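Local structure of cell division control protein 4 (Saccharomyces cerevisiae, 3V7D) at residues L74-L78 and R90-S94; L102-Y106 and N404-S408; G138-I144 and D162-L168; G286-L292 and H309-Y314; A328-I334 and Q349-V355. The protein recognises phosphorylated target proteins, among them the CDK inhibitor SIC1, as the substrate-binding subunit of an SCF ubiquitin ligase that sends them to the proteasome. The protein carries 1 engineered substitution. All coordinates share one frame; numbering follows the deposited sequence.

In the fold
Contacts 1 and 2 share helix 87-106, their centres about 21 Å apart. Contact 1 sets helix 71-81 across this helix, while in contact 2 its end packs on strand 405-410 of WD 7, tying the helical part to the beta propeller. Contacts 3, 4 and 5 follow contact 1 along the chain and lie within the loop closed by contact 2; they repeat one junction, WD 1 to WD 2, WD 4 to WD 5 and WD 5 to WD 6. Contacts 4 and 5, centres about 11 Å apart, touch at the ends of neighbouring strands 313-319 and 324-329. Residues of all three junctions reach the bound peptide, consistent with blade packing shaping the peptide-binding face.

Contact 1: L74-L78 and R90-S94; sequences LNLKL and RLRLS
Leu-78 pushes its side chain between Arg-90 and Ser-94 of the next helix, in an orthogonal helix pair: segments 74-78 and 90-94 of helices 71-81 and 87-106 cross at 94°, their axes 10.4 Å apart at closest approach. The apolar part centres on two methyls, Leu-78 CD1 and Leu-91 CD2, 3.8 Å apart. Leu-78 CD1 also rests 3.7 Å from Ser-94 CB, and Leu-74 CD2 closes on Leu-91 CD2 more loosely. Leu-91 also packs on Trp-56 and Leu-60 of helix 53-62. The polar part runs through water. Extended from CG to NE, Arg-90 carries its guanidinium past the carbonyl of Leu-78, and its NH1 gives a proton to a water 2.8 Å away; NE binds Tyr-82 O beyond the contact. A methionine in place of Arg-90 would probably leave that water without its donor and Tyr-82 O without its mate. The same water donates to Asn-75 O at 2.9 Å, and only weakly to Asn-75 OD1, which lies 3.6 Å from Leu-91 CD2.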
# COMPACT_ATOMS: atom_id res chain seq x y z
N LEU B 74 1.19 10.93 1.42
CA LEU B 74 1.86 10.55 2.66
C LEU B 74 2.62 11.73 3.23
O LEU B 74 2.50 12.04 4.42
CB LEU B 74 2.82 9.37 2.46
CG LEU B 74 3.62 9.03 3.73
CD1 LEU B 74 2.72 8.42 4.79
CD2 LEU B 74 4.81 8.11 3.43
N ASN B 75 3.40 12.39 2.38
CA ASN B 75 4.20 13.56 2.76
C ASN B 75 3.38 14.66 3.41
O ASN B 75 3.76 15.21 4.44
CB ASN B 75 4.93 14.13 1.55
CG ASN B 75 6.38 13.71 1.51
OD1 ASN B 75 7.01 13.53 2.55
ND2 ASN B 75 6.91 13.54 0.31
N LEU B 76 2.25 14.98 2.79
CA LEU B 76 1.34 16.00 3.30
C LEU B 76 0.79 15.61 4.67
O LEU B 76 0.79 16.41 5.61
CB LEU B 76 0.19 16.21 2.32
CG LEU B 76 -0.75 17.35 2.71
CD1 LEU B 76 0.02 18.67 2.73
CD2 LEU B 76 -1.90 17.42 1.74
N LYS B 77 0.31 14.38 4.78
CA LYS B 77 -0.17 13.83 6.04
C LYS B 77 0.91 13.92 7.13
O LYS B 77 0.62 14.25 8.28
CB LYS B 77 -0.62 12.39 5.83
CG LYS B 77 -1.24 11.73 7.05
CD LYS B 77 -1.78 10.34 6.71
CE LYS B 77 -1.05 9.23 7.47
NZ LYS B 77 -1.53 7.87 7.08
N LEU B 78 2.15 13.63 6.75
CA LEU B 78 3.29 13.73 7.67
C LEU B 78 3.58 15.17 8.10
O LEU B 78 3.96 15.43 9.24
CB LEU B 78 4.53 13.08 7.06
CG LEU B 78 4.52 11.55 7.02
CD1 LEU B 78 5.80 10.99 6.42
CD2 LEU B 78 4.30 10.98 8.42
N ARG B 90 10.68 13.43 8.92
CA ARG B 90 9.30 12.98 8.85
C ARG B 90 9.25 11.56 8.29
O ARG B 90 8.61 10.68 8.85
CB ARG B 90 8.45 13.90 7.96
CG ARG B 90 8.04 15.21 8.60
CD ARG B 90 7.39 16.13 7.57
NE ARG B 90 7.06 17.44 8.13
CZ ARG B 90 6.90 18.54 7.41
NH1 ARG B 90 7.04 18.50 6.09
NH2 ARG B 90 6.60 19.69 8.00
N LEU B 91 9.95 11.36 7.17
CA LEU B 91 9.96 10.07 6.49
C LEU B 91 10.66 9.00 7.32
O LEU B 91 10.25 7.84 7.31
CB LEU B 91 10.61 10.20 5.11
CG LEU B 91 9.85 11.01 4.05
CD1 LEU B 91 10.65 11.05 2.77
CD2 LEU B 91 8.46 10.42 3.79
N ARG B 92 11.72 9.38 8.02
CA ARG B 92 12.42 8.45 8.90
C ARG B 92 11.53 8.02 10.06
O ARG B 92 11.42 6.83 10.36
CB ARG B 92 13.74 9.05 9.42
CG ARG B 92 14.37 8.25 10.57
CD ARG B 92 15.82 8.67 10.85
NE ARG B 92 15.95 10.11 11.05
CZ ARG B 92 15.86 10.70 12.23
NH1 ARG B 92 15.64 9.98 13.32
NH2 ARG B 92 15.99 12.02 12.32
N LEU B 93 10.87 8.98 10.70
CA LEU B 93 9.98 8.66 11.81
C LEU B 93 8.80 7.80 11.36
O LEU B 93 8.39 6.87 12.06
CB LEU B 93 9.47 9.93 12.50
CG LEU B 93 10.50 10.78 13.27
CD1 LEU B 93 9.81 11.60 14.35
CD2 LEU B 93 11.63 9.94 13.86
N SER B 94 8.26 8.10 10.18
CA SER B 94 7.19 7.31 9.61
C SER B 94 7.68 5.88 9.38
O SER B 94 6.97 4.92 9.69
CB SER B 94 6.72 7.92 8.29
OG SER B 94 5.69 7.14 7.70
O HOH W 1 6.46 16.34 4.38

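Contact 2: L102-Y106 and N404-S408; sequences LKNWY and NILVS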
# COMPACT_ATOMS: atom_id res chain seq x y z
N LEU B 102 4.79 -3.36 11.78
CA LEU B 102 4.79 -4.51 10.88
C LEU B 102 5.44 -5.72 11.54
O LEU B 102 4.95 -6.85 11.41
CB LEU B 102 5.50 -4.19 9.56
CG LEU B 102 5.51 -5.33 8.53
CD1 LEU B 102 4.08 -5.73 8.16
CD2 LEU B 102 6.30 -4.96 7.29
N LYS B 103 6.54 -5.49 12.25
CA LYS B 103 7.24 -6.58 12.94
C LYS B 103 6.33 -7.25 13.97
O LYS B 103 6.39 -8.46 14.14
CB LYS B 103 8.52 -6.08 13.60
CG LYS B 103 9.74 -6.17 12.69
CD LYS B 103 10.97 -5.56 13.33
CE LYS B 103 12.25 -6.07 12.68
NZ LYS B 103 12.21 -5.96 11.20
N ASN B 104 5.50 -6.46 14.65
CA ASN B 104 4.53 -7.01 15.58
C ASN B 104 3.50 -7.90 14.87
O ASN B 104 3.25 -9.02 15.30
CB ASN B 104 3.84 -5.90 16.38
CG ASN B 104 4.79 -5.18 17.31
OD1 ASN B 104 5.83 -5.72 17.69
ND2 ASN B 104 4.44 -3.96 17.68
N TRP B 105 2.92 -7.39 13.78
CA TRP B 105 2.00 -8.16 12.95
C TRP B 105 2.63 -9.49 12.50
O TRP B 105 1.94 -10.51 12.41
CB TRP B 105 1.61 -7.37 11.70
CG TRP B 105 0.47 -6.41 11.86
CD1 TRP B 105 0.54 -5.10 12.24
CD2 TRP B 105 -0.92 -6.68 11.61
NE1 TRP B 105 -0.71 -4.54 12.25
CE2 TRP B 105 -1.63 -5.49 11.87
CE3 TRP B 105 -1.63 -7.82 11.20
CZ2 TRP B 105 -3.01 -5.40 11.74
CZ3 TRP B 105 -3.01 -7.73 11.07
CH2 TRP B 105 -3.68 -6.53 11.34
N TYR B 106 3.92 -9.46 12.19
CA TYR B 106 4.62 -10.63 11.65
C TYR B 106 5.16 -11.56 12.74
O TYR B 106 5.49 -12.71 12.46
CB TYR B 106 5.80 -10.18 10.77
CG TYR B 106 5.43 -9.80 9.35
CD1 TYR B 106 4.14 -9.95 8.87
CD2 TYR B 106 6.40 -9.31 8.47
CE1 TYR B 106 3.81 -9.62 7.57
CE2 TYR B 106 6.09 -8.97 7.17
CZ TYR B 106 4.79 -9.13 6.72
OH TYR B 106 4.47 -8.79 5.43
N ASN B 404 1.29 -6.25 2.65
CA ASN B 404 2.03 -7.01 3.64
C ASN B 404 1.21 -8.06 4.39
O ASN B 404 1.75 -9.09 4.80
CB ASN B 404 2.67 -6.05 4.64
CG ASN B 404 3.80 -5.24 4.03
OD1 ASN B 404 4.58 -5.75 3.23
ND2 ASN B 404 3.88 -3.97 4.40
N ILE B 405 -0.08 -7.80 4.56
CA ILE B 405 -0.91 -8.60 5.45
C ILE B 405 -2.26 -8.96 4.82
O ILE B 405 -2.90 -8.13 4.18
CB ILE B 405 -1.18 -7.84 6.77
CG1 ILE B 405 0.09 -7.76 7.62
CG2 ILE B 405 -2.28 -8.51 7.58
CD1 ILE B 405 0.45 -9.06 8.30
N LEU B 406 -2.67 -10.21 5.00
CA LEU B 406 -4.04 -10.64 4.72
C LEU B 406 -4.71 -11.08 6.02
O LEU B 406 -4.15 -11.88 6.78
CB LEU B 406 -4.06 -11.79 3.71
CG LEU B 406 -5.37 -12.55 3.52
CD1 LEU B 406 -6.42 -11.68 2.84
CD2 LEU B 406 -5.18 -13.86 2.74
N VAL B 407 -5.90 -10.56 6.29
CA VAL B 407 -6.71 -11.04 7.40
C VAL B 407 -8.03 -11.53 6.82
O VAL B 407 -8.70 -10.80 6.10
CB VAL B 407 -6.99 -9.93 8.44
CG1 VAL B 407 -7.88 -10.46 9.55
CG2 VAL B 407 -5.70 -9.39 9.01
N SER B 408 -8.41 -12.77 7.13
CA SER B 408 -9.64 -13.34 6.56
C SER B 408 -10.53 -13.96 7.63
O SER B 408 -10.06 -14.37 8.69
CB SER B 408 -9.30 -14.38 5.49
OG SER B 408 -8.40 -15.36 6.00
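Ile-405 is the knob here: it fits into the hollow between Trp-105 and Tyr-106, where the end of helix 87-106 packs on strand 405-410 (WD 7) of the WD40 propeller. Its two arms part company. With CG1 anti to the carbonyl carbon (chi1 -70°), CD1 swings to Tyr-106 CE1 at 3.5 Å, while CG2 reaches Trp-105 CZ3 at 3.6 Å. Further along the strand Val-407 CG2 meets the rim of the indole, 3.8 Å from Trp-105 CZ3 and near the ring plane. At the other end, Leu-102 lays CD1 over one face of the Tyr-106 ring and touches Asn-404 CB at 3.8 Å. Phe-463 stacks on Trp-105, and Trp-105 NE1 is taken by Gly-443 O. The Asn-404 amide is engaged beyond the two segments, with Glu-63 O and Arg-420 NE. One direct hydrogen bond joins them: Tyr-106 OH gives its proton to Asn-404 O at 2.8 Å, tilted 26° from the carbonyl plane. A mostly greasy, buried joint thus has the Tyr-106 hydroxyl satisfied by backbone.

Contact 3: G138-I144 and D162-L168; sequences GADDKMI and DGGVWAL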
# COMPACT_ATOMS: atom_id res chain seq x y z
N GLY B 138 -23.32 -1.14 10.73
CA GLY B 138 -24.76 -1.19 10.51
C GLY B 138 -25.27 -2.61 10.65
O GLY B 138 -24.54 -3.57 10.41
N ALA B 139 -26.53 -2.75 11.05
CA ALA B 139 -27.14 -4.07 11.15
C ALA B 139 -28.63 -4.05 10.79
O ALA B 139 -29.19 -3.01 10.45
CB ALA B 139 -26.94 -4.65 12.53
N ASP B 140 -29.26 -5.22 10.87
CA ASP B 140 -30.67 -5.33 10.55
C ASP B 140 -31.54 -4.87 11.71
O ASP B 140 -32.76 -4.97 11.65
CB ASP B 140 -31.02 -6.77 10.15
CG ASP B 140 -32.07 -6.82 9.06
OD1 ASP B 140 -31.92 -6.10 8.06
OD2 ASP B 140 -33.05 -7.58 9.22
N ASP B 141 -30.90 -4.36 12.76
CA ASP B 141 -31.62 -3.78 13.89
C ASP B 141 -31.95 -2.31 13.64
O ASP B 141 -32.31 -1.59 14.56
CB ASP B 141 -30.82 -3.95 15.19
CG ASP B 141 -29.55 -3.11 15.21
OD1 ASP B 141 -29.07 -2.69 14.14
OD2 ASP B 141 -29.01 -2.87 16.31
N LYS B 142 -31.79 -1.89 12.38
CA LYS B 142 -32.10 -0.53 11.94
C LYS B 142 -31.16 0.54 12.51
O LYS B 142 -31.37 1.73 12.30
CB LYS B 142 -33.56 -0.16 12.24
CG LYS B 142 -34.59 -1.18 11.75
CD LYS B 142 -36.00 -0.80 12.21
CE LYS B 142 -37.01 -1.86 11.81
NZ LYS B 142 -38.40 -1.53 12.24
N MET B 143 -30.11 0.11 13.20
CA MET B 143 -29.20 1.03 13.88
C MET B 143 -27.83 1.17 13.22
O MET B 143 -27.34 0.25 12.56
CB MET B 143 -29.00 0.60 15.34
CG MET B 143 -30.28 0.54 16.14
SD MET B 143 -31.20 2.09 16.05
CE MET B 143 -32.48 1.79 17.26
N ILE B 144 -27.22 2.33 13.41
CA ILE B 144 -25.84 2.56 13.03
C ILE B 144 -25.06 2.90 14.29
O ILE B 144 -25.44 3.81 15.03
CB ILE B 144 -25.72 3.74 12.05
CG1 ILE B 144 -26.46 3.43 10.75
CG2 ILE B 144 -24.26 4.04 11.76
CD1 ILE B 144 -26.40 4.54 9.72
N ASP B 162 -36.03 3.15 9.18
CA ASP B 162 -37.20 2.34 9.51
C ASP B 162 -37.01 0.90 9.06
O ASP B 162 -37.87 0.05 9.28
CB ASP B 162 -38.45 2.94 8.87
CG ASP B 162 -38.75 4.34 9.38
OD1 ASP B 162 -38.72 4.54 10.61
OD2 ASP B 162 -39.00 5.24 8.54
N GLY B 163 -35.87 0.63 8.42
CA GLY B 163 -35.51 -0.71 8.01
C GLY B 163 -34.05 -1.00 8.32
O GLY B 163 -33.32 -0.12 8.77
N GLY B 164 -33.63 -2.24 8.08
CA GLY B 164 -32.26 -2.63 8.34
C GLY B 164 -31.26 -1.86 7.49
O GLY B 164 -31.57 -1.46 6.37
N VAL B 165 -30.08 -1.63 8.04
CA VAL B 165 -29.02 -0.91 7.34
C VAL B 165 -28.13 -1.91 6.63
O VAL B 165 -27.57 -2.81 7.26
CB VAL B 165 -28.16 -0.09 8.32
CG1 VAL B 165 -27.10 0.69 7.57
CG2 VAL B 165 -29.04 0.83 9.16
N TRP B 166 -27.97 -1.76 5.32
CA TRP B 166 -27.22 -2.74 4.54
C TRP B 166 -26.07 -2.14 3.74
O TRP B 166 -25.33 -2.87 3.07
CB TRP B 166 -28.15 -3.55 3.64
CG TRP B 166 -28.91 -4.58 4.41
CD1 TRP B 166 -30.08 -4.40 5.09
CD2 TRP B 166 -28.56 -5.95 4.59
NE1 TRP B 166 -30.48 -5.57 5.68
CE2 TRP B 166 -29.56 -6.54 5.39
CE3 TRP B 166 -27.49 -6.74 4.15
CZ2 TRP B 166 -29.52 -7.89 5.76
CZ3 TRP B 166 -27.46 -8.08 4.52
CH2 TRP B 166 -28.47 -8.64 5.31
N ALA B 167 -25.91 -0.83 3.81
CA ALA B 167 -24.80 -0.17 3.13
C ALA B 167 -24.36 1.09 3.87
O ALA B 167 -25.19 1.88 4.32
CB ALA B 167 -25.17 0.16 1.69
N LEU B 168 -23.05 1.25 4.01
CA LEU B 168 -22.47 2.39 4.72
C LEU B 168 -21.26 2.92 3.97
O LEU B 168 -20.46 2.15 3.45
CB LEU B 168 -21.99 1.97 6.11
CG LEU B 168 -22.97 1.93 7.28
CD1 LEU B 168 -22.21 1.53 8.54
CD2 LEU B 168 -23.65 3.27 7.46
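Lys-142 stretches along the backbone of Asp-162 and Gly-163, where the turn of WD 1 leans on the start of WD 2. With chi1 at -51° CG stands anti to the carbonyl carbon, and from there the chain is fully extended. CB and CG lie against Gly-163 O, CG at 3.4 Å; CD and CE move on to Asp-162 O, CE at 3.3 Å, and NZ ends 3.4 Å from that oxygen. Val-165 N donates to Ala-139 O at 2.9 Å, coming from above the carbonyl plane. Trp-166 NE1 gives its hydrogen to Asp-140 OD1 at 2.8 Å, a bent bond (142° at the hydrogen) arriving on the anti side but tilted out of the plane of the carboxylate, which stands 73° from the indole. This bond holds OD1 close over Gly-164 CA, where a CB would collide with it. Inward, Ile-144 CD1 packs on Leu-168 CD2 at 3.8 Å. Asp-141 makes an Asx turn, its OD1 accepting from Met-143 N and also from His-120 ND1, and OD2 from Met-121 N. The junction lies between strands 134-139 and 165-170 of adjoining propeller blades, with strand 125-131 behind Leu-168 and the bound peptide packing on Trp-166.

Contact 4: G286-L292 and H309-Y314; sequences GSYDNTL and HTDRIY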
# COMPACT_ATOMS: atom_id res chain seq x y z
N GLY B 286 -22.47 -3.64 -10.78
CA GLY B 286 -22.62 -5.05 -11.09
C GLY B 286 -24.00 -5.53 -10.65
O GLY B 286 -24.50 -5.11 -9.61
N SER B 287 -24.60 -6.41 -11.44
CA SER B 287 -25.99 -6.81 -11.19
C SER B 287 -26.21 -8.31 -11.19
O SER B 287 -25.39 -9.08 -11.70
CB SER B 287 -26.92 -6.16 -12.22
OG SER B 287 -28.19 -6.79 -12.25
N TYR B 288 -27.34 -8.72 -10.61
CA TYR B 288 -27.80 -10.10 -10.66
C TYR B 288 -28.24 -10.53 -12.06
O TYR B 288 -28.58 -11.70 -12.27
CB TYR B 288 -28.94 -10.33 -9.66
CG TYR B 288 -28.48 -10.52 -8.23
CD1 TYR B 288 -27.14 -10.65 -7.92
CD2 TYR B 288 -29.40 -10.59 -7.19
CE1 TYR B 288 -26.71 -10.83 -6.62
CE2 TYR B 288 -28.99 -10.78 -5.88
CZ TYR B 288 -27.64 -10.90 -5.60
OH TYR B 288 -27.21 -11.08 -4.30
N ASP B 289 -28.24 -9.60 -13.01
CA ASP B 289 -28.53 -9.95 -14.41
C ASP B 289 -27.30 -10.44 -15.17
O ASP B 289 -27.32 -10.53 -16.40
CB ASP B 289 -29.19 -8.78 -15.16
CG ASP B 289 -28.27 -7.57 -15.31
OD1 ASP B 289 -27.04 -7.69 -15.12
OD2 ASP B 289 -28.79 -6.48 -15.65
N ASN B 290 -26.23 -10.74 -14.43
CA ASN B 290 -24.97 -11.26 -14.98
C ASN B 290 -24.14 -10.25 -15.79
O ASN B 290 -23.20 -10.63 -16.48
CB ASN B 290 -25.19 -12.52 -15.83
CG ASN B 290 -26.17 -13.48 -15.19
OD1 ASN B 290 -26.54 -13.33 -14.03
ND2 ASN B 290 -26.60 -14.48 -15.96
N THR B 291 -24.49 -8.97 -15.70
CA THR B 291 -23.78 -7.95 -16.46
C THR B 291 -23.28 -6.82 -15.57
O THR B 291 -23.76 -6.63 -14.46
CB THR B 291 -24.69 -7.31 -17.54
OG1 THR B 291 -25.68 -6.49 -16.90
CG2 THR B 291 -25.38 -8.38 -18.38
N LEU B 292 -22.31 -6.08 -16.08
CA LEU B 292 -21.88 -4.85 -15.43
C LEU B 292 -22.07 -3.68 -16.38
O LEU B 292 -22.05 -3.85 -17.60
CB LEU B 292 -20.42 -4.93 -15.00
CG LEU B 292 -20.04 -6.08 -14.07
CD1 LEU B 292 -19.45 -7.23 -14.88
CD2 LEU B 292 -19.06 -5.60 -13.03
N HIS B 309 -20.33 -12.95 -18.35
CA HIS B 309 -20.54 -13.79 -17.18
C HIS B 309 -21.83 -14.60 -17.38
O HIS B 309 -22.76 -14.12 -18.02
CB HIS B 309 -20.62 -12.96 -15.89
CG HIS B 309 -19.28 -12.57 -15.33
ND1 HIS B 309 -18.42 -13.49 -14.77
CD2 HIS B 309 -18.67 -11.37 -15.24
CE1 HIS B 309 -17.32 -12.86 -14.36
NE2 HIS B 309 -17.45 -11.58 -14.64
N THR B 310 -21.85 -15.82 -16.87
CA THR B 310 -23.01 -16.68 -17.05
C THR B 310 -23.87 -16.76 -15.79
O THR B 310 -24.83 -17.53 -15.72
CB THR B 310 -22.59 -18.10 -17.47
OG1 THR B 310 -21.60 -18.59 -16.56
CG2 THR B 310 -22.01 -18.09 -18.89
N ASP B 311 -23.53 -15.95 -14.79
CA ASP B 311 -24.32 -15.90 -13.57
C ASP B 311 -24.13 -14.58 -12.82
O ASP B 311 -23.38 -13.70 -13.26
CB ASP B 311 -23.99 -17.09 -12.67
CG ASP B 311 -25.20 -17.60 -11.92
OD1 ASP B 311 -26.14 -16.81 -11.71
OD2 ASP B 311 -25.23 -18.79 -11.55
N ARG B 312 -24.83 -14.44 -11.69
CA ARG B 312 -24.86 -13.20 -10.91
C ARG B 312 -23.50 -12.56 -10.66
O ARG B 312 -22.52 -13.25 -10.39
CB ARG B 312 -25.51 -13.47 -9.55
CG ARG B 312 -26.95 -13.91 -9.59
CD ARG B 312 -27.44 -14.18 -8.18
NE ARG B 312 -28.89 -14.21 -8.09
CZ ARG B 312 -29.57 -14.32 -6.95
NH1 ARG B 312 -28.92 -14.42 -5.80
NH2 ARG B 312 -30.89 -14.34 -6.96
N ILE B 313 -23.45 -11.24 -10.75
CA ILE B 313 -22.27 -10.49 -10.35
C ILE B 313 -22.44 -10.11 -8.88
O ILE B 313 -23.45 -9.52 -8.50
CB ILE B 313 -22.08 -9.20 -11.17
CG1 ILE B 313 -22.30 -9.46 -12.66
CG2 ILE B 313 -20.71 -8.60 -10.88
CD1 ILE B 313 -21.25 -10.34 -13.29
N TYR B 314 -21.45 -10.44 -8.06
CA TYR B 314 -21.54 -10.18 -6.63
C TYR B 314 -20.62 -9.06 -6.17
O TYR B 314 -20.86 -8.43 -5.15
CB TYR B 314 -21.27 -11.46 -5.84
CG TYR B 314 -22.52 -12.26 -5.56
CD1 TYR B 314 -23.00 -13.18 -6.48
CD2 TYR B 314 -23.24 -12.08 -4.39
CE1 TYR B 314 -24.15 -13.91 -6.23
CE2 TYR B 314 -24.39 -12.80 -4.13
CZ TYR B 314 -24.84 -13.71 -5.05
OH TYR B 314 -25.99 -14.43 -4.79
O HOH W 2 -23.15 -11.19 -19.17
O HOH W 3 -20.90 -10.10 -17.33
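Ile-313 N donates to Ser-287 O at 3.1 Å (157° at the hydrogen), joining the type I turn 287-290 of WD 4 to the start of strand 313-319 in WD 5. Outside that bond Arg-312 lies flat on Tyr-288: guanidinium and ring planes differ by 5°, and CZ sits 3.9 Å from the ring centroid, a cation-pi stack. Its CD adds a CH-pi contact over the same face. Tyr-314 OH, in the guanidinium plane, takes a hydrogen from Arg-312 NH1 at 3.1 Å and, with the stack, limits its rotation. Tyr-288 leans obliquely on Tyr-314, Tyr-288 CE1 3.8 Å from Tyr-314 CZ. A serine in place of Arg-312 would probably uncover one face of the Tyr-288 ring and leave Tyr-314 OH without this donor. Tyr-288 OH bonds to a modified side chain of the bound peptide, and the stack is consistent with a ring held in place for it. Deeper in, Ile-313 CD1 packs on Leu-292 CD1 at 3.9 Å, beside His-309, whose ring is held by Ser-327 and Asp-331 as in the structural His-Ser-Asp network of WD repeats. All this sits between strands 282-287 and 313-319, with strand 324-329 of the WD 5 blade next.

Contact 5: A328-I334 and Q349-V355; sequences ASMDTTI and QGHTALV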
# COMPACT_ATOMS: atom_id res chain seq x y z
N ALA B 328 -16.51 -10.12 -10.20
CA ALA B 328 -16.53 -11.43 -9.57
C ALA B 328 -17.94 -11.99 -9.60
O ALA B 328 -18.90 -11.27 -9.30
CB ALA B 328 -16.00 -11.36 -8.14
N SER B 329 -18.07 -13.26 -9.94
CA SER B 329 -19.40 -13.80 -10.24
C SER B 329 -19.72 -15.13 -9.57
O SER B 329 -18.83 -15.86 -9.13
CB SER B 329 -19.59 -13.93 -11.75
OG SER B 329 -20.76 -14.67 -12.06
N MET B 330 -21.01 -15.45 -9.54
CA MET B 330 -21.48 -16.73 -9.05
C MET B 330 -21.05 -17.85 -10.00
O MET B 330 -21.07 -19.03 -9.63
CB MET B 330 -23.00 -16.70 -8.91
CG MET B 330 -23.61 -17.91 -8.23
SD MET B 330 -25.38 -17.73 -7.99
CE MET B 330 -25.81 -19.38 -7.42
N ASP B 331 -20.63 -17.49 -11.21
CA ASP B 331 -20.13 -18.48 -12.16
C ASP B 331 -18.71 -18.96 -11.83
O ASP B 331 -18.10 -19.67 -12.62
CB ASP B 331 -20.23 -17.99 -13.61
CG ASP B 331 -19.34 -16.78 -13.91
OD1 ASP B 331 -18.38 -16.51 -13.15
OD2 ASP B 331 -19.59 -16.10 -14.92
N THR B 332 -18.21 -18.55 -10.67
CA THR B 332 -16.88 -18.92 -10.15
C THR B 332 -15.72 -18.23 -10.86
O THR B 332 -14.56 -18.45 -10.52
CB THR B 332 -16.62 -20.45 -10.17
OG1 THR B 332 -16.37 -20.87 -11.52
CG2 THR B 332 -17.80 -21.23 -9.59
N THR B 333 -16.01 -17.39 -11.85
CA THR B 333 -14.94 -16.73 -12.59
C THR B 333 -14.75 -15.28 -12.17
O THR B 333 -15.66 -14.64 -11.62
CB THR B 333 -15.18 -16.76 -14.12
OG1 THR B 333 -16.21 -15.83 -14.48
CG2 THR B 333 -15.57 -18.15 -14.58
N ILE B 334 -13.55 -14.77 -12.43
CA ILE B 334 -13.25 -13.36 -12.27
C ILE B 334 -12.85 -12.81 -13.63
O ILE B 334 -12.03 -13.41 -14.32
CB ILE B 334 -12.07 -13.14 -11.31
CG1 ILE B 334 -12.40 -13.71 -9.93
CG2 ILE B 334 -11.73 -11.67 -11.22
CD1 ILE B 334 -11.17 -13.98 -9.09
N GLN B 349 -9.59 -18.11 -13.47
CA GLN B 349 -10.29 -19.27 -12.95
C GLN B 349 -9.48 -19.89 -11.81
O GLN B 349 -8.59 -20.69 -12.03
CB GLN B 349 -10.49 -20.30 -14.07
CG GLN B 349 -11.37 -21.48 -13.69
CD GLN B 349 -12.80 -21.05 -13.37
OE1 GLN B 349 -13.56 -20.70 -14.27
NE2 GLN B 349 -13.15 -21.08 -12.09
N GLY B 350 -9.80 -19.49 -10.58
CA GLY B 350 -9.08 -19.98 -9.41
C GLY B 350 -9.98 -20.30 -8.24
O GLY B 350 -9.52 -20.45 -7.10
N HIS B 351 -11.28 -20.41 -8.52
CA HIS B 351 -12.27 -20.74 -7.50
C HIS B 351 -13.27 -21.72 -8.09
O HIS B 351 -13.53 -21.69 -9.30
CB HIS B 351 -13.02 -19.48 -7.05
CG HIS B 351 -12.13 -18.42 -6.48
ND1 HIS B 351 -11.61 -18.49 -5.20
CD2 HIS B 351 -11.69 -17.24 -7.00
CE1 HIS B 351 -10.88 -17.41 -4.97
NE2 HIS B 351 -10.92 -16.64 -6.04
N THR B 352 -13.84 -22.57 -7.25
CA THR B 352 -14.84 -23.53 -7.71
C THR B 352 -16.20 -23.24 -7.09
O THR B 352 -17.08 -24.09 -7.06
CB THR B 352 -14.43 -24.98 -7.39
OG1 THR B 352 -14.45 -25.19 -5.97
CG2 THR B 352 -13.03 -25.28 -7.93
N ALA B 353 -16.36 -22.01 -6.60
CA ALA B 353 -17.63 -21.60 -6.00
C ALA B 353 -17.88 -20.12 -6.27
O ALA B 353 -17.06 -19.46 -6.90
CB ALA B 353 -17.62 -21.88 -4.51
N LEU B 354 -19.02 -19.63 -5.79
CA LEU B 354 -19.37 -18.21 -5.88
C LEU B 354 -18.21 -17.31 -5.44
O LEU B 354 -17.73 -17.43 -4.31
CB LEU B 354 -20.59 -17.94 -5.00
CG LEU B 354 -21.40 -16.64 -5.12
CD1 LEU B 354 -22.76 -16.83 -4.46
CD2 LEU B 354 -20.69 -15.45 -4.49
N VAL B 355 -17.76 -16.43 -6.32
CA VAL B 355 -16.77 -15.42 -5.93
C VAL B 355 -17.49 -14.12 -5.60
O VAL B 355 -17.98 -13.43 -6.49
CB VAL B 355 -15.73 -15.16 -7.03
CG1 VAL B 355 -14.60 -14.29 -6.49
CG2 VAL B 355 -15.16 -16.48 -7.57
O HOH W 4 -12.21 -17.49 -10.46
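Thr-332, last residue of the type I turn 329-332, sets its side chain against the backbone of His-351 and Ala-353. Its hydroxyl stands between backbone N and carbonyl carbon (chi1 75°), which leaves CG2 to press on Ala-353 O at 3.3 Å. Gln-349 doubles back at chi2 (64°), so that NE2 donates to Thr-332 OG1 at 3.3 Å, close to its amide plane, while OE1 touches Thr-333 CG2 at 3.3 Å. Val-355 splits its methyls: CG1, at 3.6 Å from Ala-328 CB, fills the apolar side, and CG2 meets Thr-332 O. Met-330, extended, passes Leu-354 at a slant, Met-330 CG 4.0 Å from Leu-354 CD1. Ile-334 CD1 abuts the edge of the His-351 ring, whose nitrogens are bound by Ser-367 and Ser-373. Ser-329 O accepts from Val-355 N at 3.1 Å and from Thr-332 N, on opposite faces of its carbonyl plane. With the ST turn at Ser-329 and the Asx turn at Asp-331, this is a blade-to-blade junction of a WD40 propeller, here WD 5 against WD 6.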